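Local coordinates for archaemetzincin (Archaeoglobus fulgidus, PDB 3ZVS), which is probably a zinc-dependent metalloprotease of the metzincin type, whose natural substrate is unknown, at residues Asn44-Leu56 with Lys71-Ala85. Sequence-based numbering, arbitrary orientation.
Sequences NASRRQYNSTCIL and KDIYAKGMNFVFGEA. With MLI (malonate ion), chain G.
Tyr74 lies against Arg47, Gln49 and Asn51 where strands 49-51 and 73-74 pair in parallel, part of a small mixed sheet beside the larger sheet of this metzincin. Tyr50 N donates to Asp72 O, Tyr50 O accepts from Tyr74 N, and Ser52 N donates to Tyr74 O. The Arg47 chain bends at chi3 (64°) and lays its guanidinium flat on one face of the Tyr74 ring, a cation-pi stack with planes 15° apart and CZ 3.8 Å from the ring centroid. Asn44 ND2 donates to Tyr74 OH at 3.2 Å, and the Asn51 amide stands nearly perpendicular to the ring. Arg47 grips Gln49 OE1 side-on with NE and NH2, and its NH2 also donates to Met78 O at 2.9 Å. Gln49 NE2 spends its hydrogens on Asn79 O and on Asp72 OD2, which it meets from above the carboxylate plane. With both ends bonded, the buried amide is fixed against flipping. Cutting Arg47 back to alanine is likely to bare this face of Tyr74 and leave Gln49 OE1 without its two donors. The Lys71 chain crosses the Tyr50 ring obliquely, its CB 3.7 Å from Tyr50 CD1, and Tyr50 OH and Lys71 NZ both donate to malonate O8. At the start of helix 52-58, Glu84 OE1 accepts from Ser52 OG on its anti side and from Thr53 OG1 on its syn lone pair, each at 2.7 Å.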
loop_
_atom_site.group_PDB
_atom_site.type_symbol
_atom_site.label_atom_id
_atom_site.label_comp_id
_atom_site.label_asym_id
_atom_site.label_seq_id
_atom_site.Cartn_x
_atom_site.Cartn_y
_atom_site.Cartn_z
ATOM N N ASN A 44 7.055 -1.528 17.685
ATOM C CA ASN A 44 6.469 -1.291 19.000
ATOM C C ASN A 44 6.341 -2.627 19.670
ATOM O O ASN A 44 5.494 -3.455 19.336
ATOM C CB ASN A 44 5.112 -0.590 18.894
ATOM C CG ASN A 44 4.475 -0.332 20.230
ATOM O OD1 ASN A 44 4.532 -1.157 21.137
ATOM N ND2 ASN A 44 3.830 0.818 20.351
ATOM N N ALA A 45 7.222 -2.850 20.634
ATOM C CA ALA A 45 7.335 -4.146 21.292
ATOM C C ALA A 45 6.091 -4.490 22.097
ATOM O O ALA A 45 5.730 -5.662 22.211
ATOM C CB ALA A 45 8.546 -4.136 22.206
ATOM N N SER A 46 5.436 -3.472 22.637
ATOM C CA SER A 46 4.216 -3.679 23.402
ATOM C C SER A 46 3.098 -4.227 22.509
ATOM O O SER A 46 2.388 -5.150 22.886
ATOM C CB SER A 46 3.773 -2.374 24.055
ATOM O OG SER A 46 2.526 -2.555 24.682
ATOM N N ARG A 47 2.970 -3.679 21.305
ATOM C CA ARG A 47 1.883 -4.044 20.409
ATOM C C ARG A 47 2.241 -5.181 19.458
ATOM O O ARG A 47 1.358 -5.785 18.844
ATOM C CB ARG A 47 1.462 -2.820 19.594
ATOM C CG ARG A 47 0.977 -1.681 20.471
ATOM C CD ARG A 47 0.805 -0.427 19.699
ATOM N NE ARG A 47 -0.237 -0.646 18.718
ATOM C CZ ARG A 47 -1.294 0.124 18.498
ATOM N NH1 ARG A 47 -1.497 1.235 19.165
ATOM N NH2 ARG A 47 -2.152 -0.232 17.551
ATOM N N ARG A 48 3.535 -5.458 19.332
ATOM C CA ARG A 48 4.072 -6.407 18.370
ATOM C C ARG A 48 3.641 -6.017 16.938
ATOM O O ARG A 48 3.365 -6.871 16.089
ATOM C CB ARG A 48 3.687 -7.837 18.772
ATOM C CG ARG A 48 4.158 -8.130 20.216
ATOM C CD ARG A 48 4.344 -9.610 20.620
ATOM N NE ARG A 48 4.689 -9.675 22.052
ATOM C CZ ARG A 48 4.867 -10.790 22.758
ATOM N NH1 ARG A 48 4.740 -11.987 22.190
ATOM N NH2 ARG A 48 5.178 -10.704 24.047
ATOM N N GLN A 49 3.602 -4.703 16.699
ATOM C CA GLN A 49 3.328 -4.094 15.404
ATOM C C GLN A 49 4.346 -3.026 15.111
ATOM O O GLN A 49 4.963 -2.479 16.037
ATOM C CB GLN A 49 1.950 -3.417 15.376
ATOM C CG GLN A 49 0.788 -4.303 15.690
ATOM C CD GLN A 49 -0.491 -3.513 15.836
ATOM O OE1 GLN A 49 -0.581 -2.658 16.713
ATOM N NE2 GLN A 49 -1.482 -3.762 14.993
ATOM N N TYR A 50 4.494 -2.674 13.839
ATOM C CA TYR A 50 5.369 -1.606 13.399
ATOM C C TYR A 50 4.558 -0.353 13.137
ATOM O O TYR A 50 3.415 -0.401 12.632
ATOM C CB TYR A 50 6.153 -2.028 12.142
ATOM C CG TYR A 50 7.196 -3.082 12.416
ATOM C CD1 TYR A 50 6.830 -4.414 12.635
ATOM C CD2 TYR A 50 8.557 -2.756 12.470
ATOM C CE1 TYR A 50 7.789 -5.407 12.913
ATOM C CE2 TYR A 50 9.524 -3.724 12.731
ATOM C CZ TYR A 50 9.149 -5.041 12.945
ATOM O OH TYR A 50 10.119 -5.991 13.222
ATOM N N ASN A 51 5.108 0.802 13.500
ATOM C CA ASN A 51 4.431 2.055 13.259
ATOM C C ASN A 51 4.646 2.521 11.824
ATOM O O ASN A 51 5.780 2.669 11.345
ATOM C CB ASN A 51 4.938 3.102 14.249
ATOM C CG ASN A 51 4.247 4.426 14.066
ATOM O OD1 ASN A 51 4.591 5.200 13.186
ATOM N ND2 ASN A 51 3.229 4.682 14.886
ATOM N N SER A 52 3.531 2.732 11.105
ATOM C CA SER A 52 3.586 3.119 9.716
ATOM C C SER A 52 4.210 4.465 9.428
ATOM O O SER A 52 4.898 4.641 8.401
ATOM C CB SER A 52 2.147 3.085 9.139
ATOM O OG SER A 52 1.280 3.998 9.798
ATOM N N THR A 53 4.007 5.423 10.352
ATOM C CA THR A 53 4.542 6.767 10.190
ATOM C C THR A 53 6.070 6.733 10.257
ATOM O O THR A 53 6.757 7.386 9.489
ATOM C CB THR A 53 3.980 7.686 11.269
ATOM O OG1 THR A 53 2.571 7.459 11.386
ATOM C CG2 THR A 53 4.236 9.153 10.935
ATOM N N CYS A 54 6.565 5.940 11.194
ATOM C CA CYS A 54 7.983 5.662 11.329
ATOM C C CYS A 54 8.538 5.088 10.013
ATOM O O CYS A 54 9.558 5.568 9.506
ATOM C CB CYS A 54 8.174 4.721 12.520
ATOM S SG CYS A 54 9.872 4.333 12.986
ATOM N N ILE A 55 7.883 4.060 9.467
ATOM C CA ILE A 55 8.344 3.438 8.230
ATOM C C ILE A 55 8.395 4.456 7.101
ATOM O O ILE A 55 9.379 4.536 6.372
ATOM C CB ILE A 55 7.445 2.272 7.836
ATOM C CG1 ILE A 55 7.575 1.141 8.870
ATOM C CG2 ILE A 55 7.792 1.777 6.447
ATOM C CD1 ILE A 55 6.522 0.072 8.707
ATOM N N LEU A 56 7.358 5.252 6.962
ATOM C CA LEU A 56 7.350 6.281 5.912
ATOM C C LEU A 56 8.566 7.197 5.964
ATOM O O LEU A 56 9.160 7.530 4.959
ATOM C CB LEU A 56 6.122 7.189 6.015
ATOM C CG LEU A 56 4.795 6.705 5.522
ATOM C CD1 LEU A 56 3.761 7.811 5.629
ATOM C CD2 LEU A 56 4.918 6.256 4.078
ATOM N N LYS A 71 4.655 -7.414 7.730
ATOM C CA LYS A 71 4.446 -7.156 9.147
ATOM C C LYS A 71 3.176 -6.332 9.336
ATOM O O LYS A 71 2.870 -5.441 8.544
ATOM C CB LYS A 71 5.634 -6.366 9.739
ATOM C CG LYS A 71 6.978 -7.066 9.674
ATOM C CD LYS A 71 7.085 -8.259 10.615
ATOM C CE LYS A 71 8.525 -8.754 10.586
ATOM N NZ LYS A 71 8.695 -9.802 11.617
ATOM N N ASP A 72 2.455 -6.606 10.418
ATOM C CA ASP A 72 1.294 -5.787 10.796
ATOM C C ASP A 72 1.787 -4.399 11.192
ATOM O O ASP A 72 2.774 -4.237 11.950
ATOM C CB ASP A 72 0.561 -6.460 11.975
ATOM C CG ASP A 72 -0.860 -5.977 12.187
ATOM O OD1 ASP A 72 -1.503 -5.548 11.225
ATOM O OD2 ASP A 72 -1.315 -6.082 13.354
ATOM N N ILE A 73 1.079 -3.383 10.711
ATOM C CA ILE A 73 1.354 -1.997 11.030
ATOM C C ILE A 73 0.154 -1.266 11.624
ATOM O O ILE A 73 -0.994 -1.663 11.475
ATOM C CB ILE A 73 1.873 -1.215 9.792
ATOM C CG1 ILE A 73 0.822 -1.177 8.668
ATOM C CG2 ILE A 73 3.173 -1.880 9.247
ATOM C CD1 ILE A 73 1.229 -0.383 7.450
ATOM N N TYR A 74 0.472 -0.207 12.353
ATOM C CA TYR A 74 -0.533 0.672 12.950
ATOM C C TYR A 74 -0.038 2.114 12.851
ATOM O O TYR A 74 1.095 2.371 12.533
ATOM C CB TYR A 74 -0.749 0.304 14.439
ATOM C CG TYR A 74 0.344 0.876 15.329
ATOM C CD1 TYR A 74 1.598 0.296 15.382
ATOM C CD2 TYR A 74 0.125 2.005 16.102
ATOM C CE1 TYR A 74 2.626 0.829 16.168
ATOM C CE2 TYR A 74 1.132 2.546 16.865
ATOM C CZ TYR A 74 2.373 1.956 16.895
ATOM O OH TYR A 74 3.405 2.483 17.645
ATOM N N ALA A 75 -0.948 3.066 13.066
ATOM C CA ALA A 75 -0.595 4.477 13.197
ATOM C C ALA A 75 -1.337 4.995 14.426
ATOM O O ALA A 75 -2.215 4.328 14.966
ATOM C CB ALA A 75 -0.994 5.233 11.998
ATOM N N LYS A 76 -0.927 6.155 14.902
ATOM C CA LYS A 76 -1.507 6.695 16.117
ATOM C C LYS A 76 -3.030 6.633 16.101
ATOM O O LYS A 76 -3.666 7.015 15.126
ATOM C CB LYS A 76 -1.098 8.142 16.272
ATOM C CG LYS A 76 -1.756 8.808 17.470
ATOM C CD LYS A 76 -1.136 10.176 17.766
ATOM C CE LYS A 76 -0.827 10.935 16.484
ATOM N NZ LYS A 76 -2.036 11.469 15.830
ATOM N N GLY A 77 -3.578 6.119 17.187
ATOM C CA GLY A 77 -5.009 6.066 17.393
ATOM C C GLY A 77 -5.705 4.916 16.700
ATOM O O GLY A 77 -6.910 4.740 16.862
ATOM N N MET A 78 -4.953 4.120 15.941
ATOM C CA MET A 78 -5.554 3.032 15.160
ATOM C C MET A 78 -5.141 1.661 15.685
ATOM O O MET A 78 -3.984 1.482 16.018
ATOM C CB MET A 78 -5.128 3.145 13.693
ATOM C CG MET A 78 -5.261 4.515 13.077
ATOM S SD MET A 78 -7.012 4.877 12.846
ATOM C CE MET A 78 -7.286 4.056 11.311
ATOM N N ASN A 79 -6.054 0.697 15.736
ATOM C CA ASN A 79 -5.678 -0.646 16.133
ATOM C C ASN A 79 -4.700 -1.268 15.107
ATOM O O ASN A 79 -3.727 -1.950 15.478
ATOM C CB ASN A 79 -6.901 -1.539 16.367
ATOM C CG ASN A 79 -7.870 -1.586 15.179
ATOM O OD1 ASN A 79 -7.930 -0.677 14.349
ATOM N ND2 ASN A 79 -8.630 -2.668 15.103
ATOM N N PHE A 80 -4.975 -1.048 13.821
ATOM C CA PHE A 80 -4.073 -1.359 12.699
ATOM C C PHE A 80 -4.431 -0.392 11.597
ATOM O O PHE A 80 -5.468 0.262 11.650
ATOM C CB PHE A 80 -4.198 -2.814 12.223
ATOM C CG PHE A 80 -5.485 -3.112 11.491
ATOM C CD1 PHE A 80 -5.569 -2.935 10.119
ATOM C CD2 PHE A 80 -6.589 -3.569 12.188
ATOM C CE1 PHE A 80 -6.758 -3.215 9.446
ATOM C CE2 PHE A 80 -7.795 -3.832 11.533
ATOM C CZ PHE A 80 -7.874 -3.658 10.164
ATOM N N VAL A 81 -3.586 -0.321 10.578
ATOM C CA VAL A 81 -3.914 0.341 9.315
ATOM C C VAL A 81 -3.450 -0.602 8.205
ATOM O O VAL A 81 -2.500 -1.392 8.385
ATOM C CB VAL A 81 -3.231 1.732 9.146
ATOM C CG1 VAL A 81 -3.718 2.715 10.188
ATOM C CG2 VAL A 81 -1.710 1.631 9.196
ATOM N N PHE A 82 -4.094 -0.545 7.045
ATOM C CA PHE A 82 -3.567 -1.249 5.891
ATOM C C PHE A 82 -2.359 -0.537 5.309
ATOM O O PHE A 82 -1.549 -1.122 4.584
ATOM C CB PHE A 82 -4.617 -1.388 4.798
ATOM C CG PHE A 82 -5.788 -2.247 5.184
ATOM C CD1 PHE A 82 -5.643 -3.617 5.366
ATOM C CD2 PHE A 82 -7.078 -1.701 5.286
ATOM C CE1 PHE A 82 -6.723 -4.423 5.674
ATOM C CE2 PHE A 82 -8.141 -2.502 5.628
ATOM C CZ PHE A 82 -7.970 -3.876 5.826
ATOM N N GLY A 83 -2.228 0.753 5.589
ATOM C CA GLY A 83 -1.186 1.543 4.995
ATOM C C GLY A 83 -1.234 2.968 5.529
ATOM O O GLY A 83 -2.113 3.333 6.324
ATOM N N GLU A 84 -0.287 3.761 5.066
ATOM C CA GLU A 84 -0.215 5.184 5.338
ATOM C C GLU A 84 0.494 5.838 4.162
ATOM O O GLU A 84 1.434 5.264 3.578
ATOM C CB GLU A 84 0.503 5.520 6.659
ATOM C CG GLU A 84 0.330 7.033 7.030
ATOM C CD GLU A 84 0.930 7.467 8.349
ATOM O OE1 GLU A 84 1.453 6.621 9.059
ATOM O OE2 GLU A 84 0.861 8.677 8.665
ATOM N N ALA A 85 0.030 7.018 3.763
ATOM C CA ALA A 85 0.572 7.715 2.630
ATOM C C ALA A 85 0.723 9.199 2.899
ATOM O O ALA A 85 -0.026 9.785 3.696
ATOM C CB ALA A 85 -0.347 7.496 1.395
HETATM C C1 MLI G . 10.409 -8.109 15.816
HETATM C C2 MLI G . 11.657 -8.882 15.892
HETATM C C3 MLI G . 9.383 -8.768 14.968
HETATM O O6 MLI G . 11.955 -9.633 14.924
HETATM O O7 MLI G . 12.392 -8.803 16.900
HETATM O O8 MLI G . 9.104 -8.234 13.861
HETATM O O9 MLI G . 8.778 -9.783 15.395
HETATM O O HOH W 1 1.683 7.137 13.916
#